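Local coordinates for protein DegT/DnrJ/EryC1/StrS aminotransferase (PDB 4QGR) that probably transfers amino groups between substrates with the help of a pyridoxal 5'-phosphate cofactor, at residues A[16-19]-A[20-24]; A[155-158]-A[159-163]; A[176-180]-A[181-185]; A[210-214]-A[215-219]; A[360-364]-A[365-369]. All coordinates share one frame; numbering follows the deposited sequence.

Interaction 1: A[16-19]-A[20-24]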
# COMPACT_ATOMS: atom_id res chain seq x y z
N ALA A 16 -19.11 13.44 13.73
CA ALA A 16 -20.47 13.88 13.42
C ALA A 16 -21.01 13.10 12.24
O ALA A 16 -22.20 12.74 12.17
CB ALA A 16 -20.51 15.36 13.10
N GLN A 17 -20.10 12.84 11.30
CA GLN A 17 -20.46 12.03 10.15
C GLN A 17 -20.77 10.60 10.58
O GLN A 17 -21.76 10.03 10.16
CB GLN A 17 -19.35 12.05 9.10
CG GLN A 17 -19.69 11.19 7.89
CD GLN A 17 -18.51 11.02 6.97
OE1 GLN A 17 -17.49 10.47 7.34
NE2 GLN A 17 -18.68 11.44 5.72
N ARG A 18 -19.92 10.02 11.42
CA ARG A 18 -20.14 8.67 11.87
C ARG A 18 -21.47 8.61 12.63
O ARG A 18 -22.21 7.61 12.51
CB ARG A 18 -18.97 8.18 12.72
CG ARG A 18 -19.08 6.72 13.12
CD ARG A 18 -17.85 6.22 13.86
NE ARG A 18 -17.90 6.60 15.26
CZ ARG A 18 -18.66 5.99 16.19
NH1 ARG A 18 -19.44 4.93 15.93
NH2 ARG A 18 -18.64 6.44 17.44
N ALA A 19 -21.74 9.61 13.48
CA ALA A 19 -23.01 9.58 14.24
C ALA A 19 -24.23 9.46 13.29
O ALA A 19 -25.24 8.76 13.62
CB ALA A 19 -23.15 10.81 15.12
N ARG A 20 -24.16 10.13 12.14
CA ARG A 20 -25.27 10.17 11.21
C ARG A 20 -25.64 8.76 10.69
O ARG A 20 -26.83 8.41 10.45
CB ARG A 20 -24.89 11.07 10.05
CG ARG A 20 -25.97 11.23 9.01
CD ARG A 20 -25.42 11.99 7.83
NE ARG A 20 -26.38 12.19 6.75
CZ ARG A 20 -26.23 13.11 5.80
NH1 ARG A 20 -25.18 13.90 5.83
NH2 ARG A 20 -27.18 13.30 4.91
N ILE A 21 -24.63 7.93 10.53
CA ILE A 21 -24.80 6.62 9.93
C ILE A 21 -24.14 5.56 10.82
O ILE A 21 -23.65 4.54 10.34
CB ILE A 21 -24.25 6.56 8.48
CG1 ILE A 21 -22.84 7.16 8.37
CG2 ILE A 21 -25.14 7.31 7.50
CD1 ILE A 21 -22.12 6.77 7.09
N GLU A 22 -24.18 5.78 12.12
CA GLU A 22 -23.47 4.96 13.09
C GLU A 22 -23.79 3.47 13.00
O GLU A 22 -22.90 2.59 12.91
CB GLU A 22 -23.76 5.53 14.50
CG GLU A 22 -23.16 4.69 15.62
CD GLU A 22 -23.44 5.18 17.03
OE1 GLU A 22 -23.87 6.32 17.24
OE2 GLU A 22 -23.22 4.39 17.97
N ASN A 23 -25.07 3.15 13.08
CA ASN A 23 -25.47 1.76 13.06
C ASN A 23 -25.29 1.08 11.71
O ASN A 23 -24.97 -0.09 11.66
CB ASN A 23 -26.91 1.63 13.54
CG ASN A 23 -27.04 2.01 14.98
OD1 ASN A 23 -26.78 1.18 15.87
ND2 ASN A 23 -27.47 3.25 15.25
N ARG A 24 -25.44 1.84 10.62
CA ARG A 24 -25.17 1.32 9.28
C ARG A 24 -23.68 0.98 9.13
O ARG A 24 -23.31 -0.08 8.61
CB ARG A 24 -25.60 2.30 8.20
CG ARG A 24 -27.12 2.58 8.13
CD ARG A 24 -27.48 3.25 6.81
NE ARG A 24 -27.40 2.26 5.73
CZ ARG A 24 -28.32 1.33 5.46
NH1 ARG A 24 -29.49 1.28 6.09
NH2 ARG A 24 -28.10 0.47 4.49
O HOH W 1 -20.21 3.28 13.75
O HOH W 2 -25.80 8.00 16.18

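Interaction 2: A[155-158]-A[159-163]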
# COMPACT_ATOMS: atom_id res chain seq x y z
N ARG A 155 -8.04 23.12 -21.62
CA ARG A 155 -6.79 23.70 -22.08
C ARG A 155 -5.57 22.76 -21.86
O ARG A 155 -4.64 22.72 -22.69
CB ARG A 155 -6.58 25.06 -21.45
CG ARG A 155 -7.71 26.02 -21.83
CD ARG A 155 -7.59 27.36 -21.18
NE ARG A 155 -6.47 28.07 -21.79
CZ ARG A 155 -5.73 28.99 -21.18
NH1 ARG A 155 -5.99 29.34 -19.93
NH2 ARG A 155 -4.72 29.54 -21.85
N ILE A 156 -5.57 22.04 -20.74
CA ILE A 156 -4.51 21.07 -20.48
C ILE A 156 -4.51 19.94 -21.52
O ILE A 156 -3.45 19.56 -22.04
CB ILE A 156 -4.62 20.50 -19.04
CG1 ILE A 156 -4.34 21.60 -18.03
CG2 ILE A 156 -3.60 19.40 -18.80
CD1 ILE A 156 -4.58 21.16 -16.63
N THR A 157 -5.69 19.44 -21.87
CA THR A 157 -5.78 18.38 -22.85
C THR A 157 -5.40 18.92 -24.24
O THR A 157 -4.73 18.20 -25.02
CB THR A 157 -7.21 17.80 -22.83
OG1 THR A 157 -7.51 17.44 -21.47
CG2 THR A 157 -7.36 16.59 -23.78
N ALA A 158 -5.77 20.16 -24.55
CA ALA A 158 -5.34 20.72 -25.84
C ALA A 158 -3.80 20.67 -25.97
O ALA A 158 -3.27 20.32 -27.01
CB ALA A 158 -5.83 22.15 -26.03
N ILE A 159 -3.10 20.96 -24.87
CA ILE A 159 -1.65 20.87 -24.88
C ILE A 159 -1.16 19.43 -25.06
O ILE A 159 -0.29 19.13 -25.88
CB ILE A 159 -1.06 21.51 -23.59
CG1 ILE A 159 -1.21 23.02 -23.65
CG2 ILE A 159 0.41 21.16 -23.48
CD1 ILE A 159 -1.18 23.68 -22.31
N ALA A 160 -1.75 18.52 -24.32
CA ALA A 160 -1.47 17.09 -24.43
C ALA A 160 -1.74 16.49 -25.80
O ALA A 160 -1.09 15.52 -26.21
CB ALA A 160 -2.29 16.35 -23.37
N GLU A 161 -2.72 17.03 -26.50
CA GLU A 161 -3.10 16.53 -27.81
C GLU A 161 -1.98 16.71 -28.84
O GLU A 161 -1.82 15.89 -29.73
CB GLU A 161 -4.38 17.25 -28.30
CG GLU A 161 -5.61 16.71 -27.62
CD GLU A 161 -6.84 17.58 -27.81
OE1 GLU A 161 -6.80 18.58 -28.54
OE2 GLU A 161 -7.88 17.21 -27.21
N ARG A 162 -1.26 17.81 -28.73
CA ARG A 162 -0.22 18.19 -29.66
C ARG A 162 0.94 17.28 -29.40
O ARG A 162 1.50 16.69 -30.30
CB ARG A 162 0.18 19.68 -29.43
CG ARG A 162 1.33 20.25 -30.25
CD ARG A 162 1.26 19.87 -31.72
NE ARG A 162 0.08 20.41 -32.43
CZ ARG A 162 -0.04 21.66 -32.88
NH1 ARG A 162 -1.13 22.04 -33.50
NH2 ARG A 162 0.93 22.55 -32.69
N GLU A 163 1.21 17.14 -28.10
CA GLU A 163 2.41 16.54 -27.61
C GLU A 163 2.30 15.00 -27.40
O GLU A 163 3.30 14.40 -27.08
CB GLU A 163 2.78 17.27 -26.30
CG GLU A 163 2.94 18.80 -26.40
CD GLU A 163 4.09 19.24 -27.34
OE1 GLU A 163 4.96 18.40 -27.65
OE2 GLU A 163 4.13 20.42 -27.78

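Interaction 3: A[176-180]-A[181-185]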
# COMPACT_ATOMS: atom_id res chain seq x y z
N GLY A 176 -16.82 14.18 -5.71
CA GLY A 176 -17.99 15.00 -5.43
C GLY A 176 -17.98 16.28 -6.17
O GLY A 176 -19.04 16.89 -6.36
N GLY A 177 -16.78 16.72 -6.61
CA GLY A 177 -16.65 17.91 -7.41
C GLY A 177 -17.04 17.64 -8.87
O GLY A 177 -17.03 16.50 -9.33
N LYS A 178 -17.41 18.71 -9.55
CA LYS A 178 -17.70 18.63 -10.96
C LYS A 178 -17.53 19.94 -11.69
O LYS A 178 -17.51 21.00 -11.09
CB LYS A 178 -19.10 18.05 -11.19
CG LYS A 178 -20.19 18.82 -10.52
CD LYS A 178 -21.54 18.27 -10.98
CE LYS A 178 -22.45 18.09 -9.80
NZ LYS A 178 -23.87 17.79 -10.21
N ARG A 179 -17.35 19.83 -13.00
CA ARG A 179 -17.07 20.99 -13.87
C ARG A 179 -17.84 20.69 -15.16
O ARG A 179 -17.63 19.64 -15.78
CB ARG A 179 -15.56 21.13 -14.09
CG ARG A 179 -15.09 21.90 -15.32
CD ARG A 179 -13.58 21.67 -15.51
NE ARG A 179 -13.04 22.21 -16.76
CZ ARG A 179 -12.48 23.40 -16.90
NH1 ARG A 179 -12.38 24.23 -15.86
NH2 ARG A 179 -12.05 23.79 -18.11
N ASP A 180 -18.76 21.59 -15.48
CA ASP A 180 -19.67 21.47 -16.63
C ASP A 180 -20.23 20.06 -16.80
O ASP A 180 -20.14 19.46 -17.87
CB ASP A 180 -18.98 21.97 -17.89
CG ASP A 180 -18.44 23.39 -17.71
OD1 ASP A 180 -19.17 24.25 -17.17
OD2 ASP A 180 -17.26 23.63 -18.06
N ASN A 181 -20.79 19.54 -15.71
CA ASN A 181 -21.45 18.23 -15.71
C ASN A 181 -20.55 17.03 -15.93
O ASN A 181 -21.03 15.97 -16.24
CB ASN A 181 -22.64 18.20 -16.71
CG ASN A 181 -23.85 18.90 -16.16
OD1 ASN A 181 -24.37 19.84 -16.76
ND2 ASN A 181 -24.28 18.48 -14.98
N VAL A 182 -19.24 17.20 -15.79
CA VAL A 182 -18.36 16.06 -15.80
C VAL A 182 -17.83 15.96 -14.37
O VAL A 182 -17.44 16.96 -13.80
CB VAL A 182 -17.24 16.24 -16.81
CG1 VAL A 182 -16.27 15.07 -16.69
CG2 VAL A 182 -17.84 16.30 -18.22
N MET A 183 -17.94 14.79 -13.78
CA MET A 183 -17.49 14.61 -12.39
C MET A 183 -15.96 14.52 -12.32
O MET A 183 -15.32 13.79 -13.08
CB MET A 183 -18.06 13.31 -11.83
CG MET A 183 -19.59 13.25 -11.78
SD MET A 183 -20.36 14.45 -10.67
CE MET A 183 -20.14 13.63 -9.11
N CYS A 184 -15.38 15.15 -11.29
CA CYS A 184 -13.99 14.94 -10.99
C CYS A 184 -13.74 13.46 -10.78
O CYS A 184 -14.51 12.77 -10.11
CB CYS A 184 -13.58 15.72 -9.75
SG CYS A 184 -13.55 17.52 -10.00
N GLY A 185 -12.66 12.99 -11.34
CA GLY A 185 -12.42 11.57 -11.51
C GLY A 185 -12.50 11.08 -12.94
O GLY A 185 -11.82 10.08 -13.32
O HOH W 3 -16.63 13.84 -8.45
O HOH W 4 -23.87 16.75 -12.93

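Interaction 4: A[210-214]-A[215-219]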
# COMPACT_ATOMS: atom_id res chain seq x y z
N MET A 210 -8.73 4.18 -8.85
CA MET A 210 -8.41 4.72 -10.19
C MET A 210 -9.64 4.59 -11.04
O MET A 210 -10.46 3.70 -10.82
CB MET A 210 -7.24 3.99 -10.84
CG MET A 210 -5.99 4.03 -9.96
SD MET A 210 -4.66 2.94 -10.49
CE MET A 210 -5.42 1.37 -10.10
N PHE A 211 -9.75 5.49 -12.02
CA PHE A 211 -10.93 5.65 -12.85
C PHE A 211 -10.54 5.75 -14.32
O PHE A 211 -9.59 6.46 -14.67
CB PHE A 211 -11.68 6.91 -12.44
CG PHE A 211 -11.87 7.07 -10.96
CD1 PHE A 211 -12.74 6.22 -10.27
CD2 PHE A 211 -11.22 8.04 -10.25
CE1 PHE A 211 -12.95 6.34 -8.92
CE2 PHE A 211 -11.39 8.14 -8.87
CZ PHE A 211 -12.27 7.31 -8.21
N THR A 212 -11.26 5.06 -15.21
CA THR A 212 -11.01 5.25 -16.62
C THR A 212 -12.16 4.68 -17.43
O THR A 212 -12.88 3.79 -16.99
CB THR A 212 -9.69 4.60 -17.07
OG1 THR A 212 -9.40 5.01 -18.42
CG2 THR A 212 -9.70 3.08 -16.95
N ASN A 213 -12.33 5.26 -18.62
CA ASN A 213 -13.22 4.67 -19.62
C ASN A 213 -12.57 3.71 -20.60
O ASN A 213 -13.25 3.12 -21.43
CB ASN A 213 -13.91 5.77 -20.41
CG ASN A 213 -14.92 6.51 -19.57
OD1 ASN A 213 -15.57 5.95 -18.73
ND2 ASN A 213 -15.05 7.81 -19.83
N ASP A 214 -11.27 3.55 -20.49
CA ASP A 214 -10.50 2.67 -21.38
C ASP A 214 -10.42 1.26 -20.78
O ASP A 214 -9.71 1.02 -19.78
CB ASP A 214 -9.13 3.28 -21.57
CG ASP A 214 -8.17 2.43 -22.42
OD1 ASP A 214 -8.34 1.23 -22.61
OD2 ASP A 214 -7.18 3.02 -22.87
N ALA A 215 -11.12 0.30 -21.39
CA ALA A 215 -11.13 -1.08 -20.86
C ALA A 215 -9.74 -1.74 -20.81
O ALA A 215 -9.44 -2.49 -19.89
CB ALA A 215 -12.10 -1.97 -21.66
N GLU A 216 -8.92 -1.48 -21.82
CA GLU A 216 -7.60 -2.07 -21.86
C GLU A 216 -6.76 -1.50 -20.71
O GLU A 216 -6.09 -2.24 -20.03
CB GLU A 216 -6.92 -1.79 -23.20
CG GLU A 216 -5.62 -2.57 -23.37
CD GLU A 216 -5.15 -2.60 -24.83
OE1 GLU A 216 -5.88 -3.13 -25.71
OE2 GLU A 216 -4.03 -2.11 -25.08
N LEU A 217 -6.82 -0.20 -20.51
CA LEU A 217 -6.06 0.43 -19.44
C LEU A 217 -6.53 -0.13 -18.10
O LEU A 217 -5.71 -0.41 -17.21
CB LEU A 217 -6.20 1.94 -19.47
CG LEU A 217 -5.60 2.69 -18.28
CD1 LEU A 217 -4.10 2.42 -18.15
CD2 LEU A 217 -5.84 4.19 -18.44
N ALA A 218 -7.84 -0.28 -17.93
CA ALA A 218 -8.41 -0.84 -16.70
C ALA A 218 -7.85 -2.26 -16.44
O ALA A 218 -7.51 -2.61 -15.34
CB ALA A 218 -9.94 -0.86 -16.79
N ASP A 219 -7.78 -3.09 -17.48
CA ASP A 219 -7.30 -4.47 -17.33
C ASP A 219 -5.87 -4.48 -16.88
O ASP A 219 -5.48 -5.28 -16.04
CB ASP A 219 -7.39 -5.22 -18.66
CG ASP A 219 -8.81 -5.59 -19.06
OD1 ASP A 219 -9.73 -5.56 -18.21
OD2 ASP A 219 -9.01 -5.95 -20.25

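Interaction 5: A[360-364]-A[365-369]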
# COMPACT_ATOMS: atom_id res chain seq x y z
N PRO A 360 -19.36 18.83 6.23
CA PRO A 360 -20.80 18.97 6.05
C PRO A 360 -21.58 19.33 7.30
O PRO A 360 -22.74 19.75 7.17
CB PRO A 360 -21.23 17.59 5.49
CG PRO A 360 -19.96 16.99 4.93
CD PRO A 360 -18.90 17.48 5.86
N TYR A 361 -20.98 19.14 8.48
CA TYR A 361 -21.66 19.26 9.78
C TYR A 361 -21.37 20.52 10.57
O TYR A 361 -21.73 20.66 11.75
CB TYR A 361 -21.38 18.00 10.59
CG TYR A 361 -21.66 16.79 9.72
CD1 TYR A 361 -22.95 16.32 9.59
CD2 TYR A 361 -20.66 16.18 8.96
CE1 TYR A 361 -23.25 15.27 8.74
CE2 TYR A 361 -20.96 15.13 8.10
CZ TYR A 361 -22.25 14.67 8.02
OH TYR A 361 -22.63 13.65 7.17
N LEU A 362 -20.73 21.49 9.91
CA LEU A 362 -20.42 22.74 10.56
C LEU A 362 -21.72 23.50 10.78
O LEU A 362 -22.47 23.75 9.84
CB LEU A 362 -19.48 23.55 9.67
CG LEU A 362 -18.87 24.82 10.27
CD1 LEU A 362 -17.88 24.44 11.38
CD2 LEU A 362 -18.20 25.64 9.16
N SER A 363 -22.00 23.86 12.02
CA SER A 363 -23.27 24.54 12.32
C SER A 363 -23.23 26.01 11.92
O SER A 363 -22.16 26.62 11.80
CB SER A 363 -23.56 24.43 13.82
OG SER A 363 -22.67 25.25 14.58
N GLU A 364 -24.42 26.59 11.76
CA GLU A 364 -24.52 28.02 11.50
C GLU A 364 -23.81 28.79 12.60
O GLU A 364 -23.04 29.69 12.32
CB GLU A 364 -25.97 28.49 11.47
CG GLU A 364 -26.70 28.28 10.17
CD GLU A 364 -27.89 29.21 10.02
OE1 GLU A 364 -27.90 30.33 10.60
OE2 GLU A 364 -28.82 28.81 9.31
N ALA A 365 -24.08 28.42 13.84
CA ALA A 365 -23.46 29.09 14.99
C ALA A 365 -21.94 29.00 14.97
O ALA A 365 -21.25 29.99 15.22
CB ALA A 365 -24.04 28.54 16.31
N ASP A 366 -21.39 27.84 14.60
CA ASP A 366 -19.94 27.75 14.56
C ASP A 366 -19.36 28.57 13.39
O ASP A 366 -18.38 29.32 13.54
CB ASP A 366 -19.50 26.30 14.52
CG ASP A 366 -19.57 25.64 15.90
OD1 ASP A 366 -19.68 26.35 16.92
OD2 ASP A 366 -19.50 24.41 15.95
N GLN A 367 -20.00 28.48 12.25
CA GLN A 367 -19.61 29.31 11.13
C GLN A 367 -19.70 30.80 11.45
O GLN A 367 -18.76 31.55 11.16
CB GLN A 367 -20.43 28.97 9.89
CG GLN A 367 -19.88 29.59 8.64
CD GLN A 367 -20.40 28.94 7.37
OE1 GLN A 367 -21.53 28.48 7.30
NE2 GLN A 367 -19.56 28.91 6.35
N ASP A 368 -20.79 31.23 12.07
CA ASP A 368 -20.90 32.62 12.49
C ASP A 368 -19.74 33.05 13.39
O ASP A 368 -19.26 34.16 13.28
CB ASP A 368 -22.22 32.88 13.23
CG ASP A 368 -23.45 32.78 12.31
OD1 ASP A 368 -23.30 32.74 11.07
OD2 ASP A 368 -24.56 32.72 12.85
N LYS A 369 -19.34 32.18 14.29
CA LYS A 369 -18.28 32.49 15.23
C LYS A 369 -16.97 32.67 14.47
O LYS A 369 -16.20 33.63 14.70
CB LYS A 369 -18.15 31.38 16.26
CG LYS A 369 -17.16 31.71 17.36
CD LYS A 369 -16.73 30.47 18.13
CE LYS A 369 -16.03 30.89 19.41
NZ LYS A 369 -15.38 29.73 20.10
O HOH W 5 -20.05 22.78 14.07

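Interaction 1: A[16-19]-A[20-24]
A kink between two successive helices, 14-20 and 22-35, is the setting in which Arg-18 meets Glu-22. The break falls at Ile-21, whose backbone angles (phi -131°, psi 34°) leave the helical region; the same residue holds the N-cap position of the second helix. Backbone bonds carry the chain into the bend: Arg-20 N donates to Ala-16 O at 3.3 Å, and Ile-21 N to Arg-18 O at 3.1 Å. The second donor stands above the carbonyl plane, and the bond reaches back three residues instead of four, a 3-10-like step at the end of the first helix. Across the kink the Arg-18 and Glu-22 side chains run obliquely to each other. NH1 of Arg-18 comes to 3.7 Å from CG of Glu-22, meeting the aliphatic part of the chain, while its distance to Glu-22 OE2 is 4.3 Å, too long for a salt bridge although the opposite charges should still attract. A bend at chi3 (81°) turns the guanidinium of Arg-18 toward the second helix; the residue also packs on Tyr-204 and on Tyr-38 of the second subunit. On the other side of the bend, Arg-20 forms a salt bridge with Asp-262 and a hydrogen bond with Tyr-361, and Gln-17 bonds to Lys-256 and Glu-263, so the kink is fastened to helix 247-278. Two waters complete the join: one lies in the guanidinium plane and links Arg-18 NH1 to Glu-22 O, and the other donates to Ala-19 O at 2.7 Å and to Glu-22 OE1 at 2.8 Å.

Interaction 2: A[155-158]-A[159-163]
Arg-155 starts the contact by accepting at its carbonyl O from Ile-159 N, 3.2 Å away, within helix 153-163, the crossover helix of a beta-alpha-beta unit that joins strands 137-141 and 166-170. The same carbonyl oxygen is covered by the Ile-159 side chain: CG1 and CD1 of Ile-159 both lie 3.6 Å from Arg-155 O. This follows from chi1 of -72°, which sets CG1 opposite the carbonyl carbon and folds the branch back along the preceding turn. The far end of Arg-155 turns to helix 120-133, where its guanidinium makes a salt bridge with Glu-121; Ile-159 packs on Val-120 and Ile-127 of that helix. Ile-156 follows, its O receiving Ala-160 N at 3.0 Å in the carbonyl plane with a nearly straight N-H...O angle of 167°. Its own side chain points away and rests on Pro-143, whereas Ala-160 lies against Ile-167 of the following strand. At Thr-157 the backbone O takes Glu-161 N at 2.8 Å, and the hydroxyl OG1 bonds to Tyr-153 O one turn earlier. That leaves the methyl to face the glutamate, whose chain, extended beyond CG, runs back along the helix. Ala-158 O provides a second, weak acceptor for Glu-161 N, so the N-H is shared between two carbonyls. The Glu-161 side chain lies over the preceding turn by van der Waals contact, its CG 3.1 Å from Thr-157 O and its OE2 3.5 Å from Thr-157 CG2.

Interaction 3: A[176-180]-A[181-185]
The chain doubles back through a type I' turn from Arg-179 to Val-182, and these two residues form an antiparallel hydrogen-bonded pair: Arg-179 N donates to Val-182 O at 3.0 Å and Val-182 N to Arg-179 O at 2.9 Å. The two bonds differ in approach, the first lying in the carbonyl plane of Val-182, the second arriving above that of Arg-179. Lys-178 and Met-183, the next pair, are non-hydrogen-bonded, with their side chains side by side on one face and pointing the same way. SD of Met-183 touches the lysine stem at two points, 3.8 Å from Lys-178 CB and 4.0 Å from Lys-178 CD. The bend at chi2 (-64°) carries the sulfur to this stem, while the one at chi3 turns the terminal methyl away from the lysine, toward Gly-176 O; the methionine also packs on Tyr-54 and Leu-55 of helix 42-55. The turn makes a tight two-residue beta hairpin, whose strand 178-179 pairs on its other edge with strand 291-292. Beyond the ladder Cys-184 N donates to Gly-177 O, with Cys-184 SG 3.7 Å from Gly-177 C. One water bridges Gly-176 N, Gly-177 O and Cys-184 O. At the turn another accepts from Lys-178 NZ and Asn-181 ND2, the latter at 2.7 Å.

Interaction 4: A[210-214]-A[215-219]
One carboxylate oxygen, OD1 of Asp-214, receives two backbone N-H groups at the start of a helix, from Glu-216 and Leu-217. Asp-214 is the N-cap of helix 215-224, immediately after strand 208-212. The two bonds are unequal: Leu-217 N approaches at 3.0 Å with an N-H...O angle of 166°, meeting OD1 from above the carboxylate plane, whereas the Glu-216 N bond at 2.9 Å is weak because its angle is only 117°. A chi1 of 177° places the carboxylate over this first turn, where its negative charge would probably be favoured by the helix dipole. Asp-214 crosses Leu-217 at about a right angle, its CG 3.6 Å from Leu-217 CB. Asp-214 O accepts from Ala-218 N, beginning the regular helical pattern. Before the cap, Thr-212 OG1 accepts from Asp-214 N at 3.1 Å, an ST turn that leads the strand into the helix; the same hydroxyl also bonds to His-189 O. Leu-217 packs on Thr-76 of helix 68-76, and Ala-218 on His-59 of the neighbouring strand. The Thr-212 side chain divides its contacts between these two helical residues: OG1 lies 3.7 Å from Leu-217 CD2, and CG2 lies 4.0 Å from Ala-218 CB.

Interaction 5: A[360-364]-A[365-369]
Ser-363 turns its hydroxyl onto the first turn of helix 364-377, where OG accepts from Asp-366 N at 2.9 Å. A chi1 of 71° puts OG between the backbone N and the carbonyl carbon; from there it also touches Asp-366 CB at 3.3 Å. The carboxylate of Asp-366 in turn extends back toward the serine backbone: a water accepts from Ser-363 N and donates to Asp-366 OD2, which also bonds to His-7 of the N-terminal histidine tag. Leu-362 runs obliquely to Asp-366 and at about a right angle to Gln-367; its two methyls meet different residues, CD1 lying 4.0 Å from Asp-366 CB and CD2 4.1 Å from Gln-367 CB. Both Leu-362 and Gln-367 press on Tyr-274 of helix 247-278, and the side-chain NE2 of Gln-367 bonds to Ile-270 O. CG of Asp-368 comes to 3.1 Å from Glu-364 O while OD1 makes a salt bridge to Arg-273. In the backbone, Gln-367 N donates to Ser-363 O at 2.9 Å with an almost straight N-H...O angle of 175°, and Asp-368 N to Glu-364 O at 2.7 Å. Together, the serine hydroxyl bond to Asp-366 N and the helical bonds that follow characterise a serine N-cap.

From the N terminus the five contacts come in series; each joins two adjoining segments; only interaction 3 turns the chain back on itself, in a hairpin, and none nests in or crosses another. Interaction 1 bends the N-terminal helices, interaction 2 lies in a crossover helix beside the eight-stranded sheet, interaction 4 leads a strand of the large sheet into a helix, and interaction 5 starts the last helix. Two pairs meet in space: interactions 1 and 5 through Arg-20 NH1 and Tyr-361 OH, 2.9 Å apart, and interactions 3 and 4 where Gly-185 O packs on Phe-211 CB. Interactions 1 and 2 lie on opposite sides of the chain's centre, their own centres about 44 Å apart.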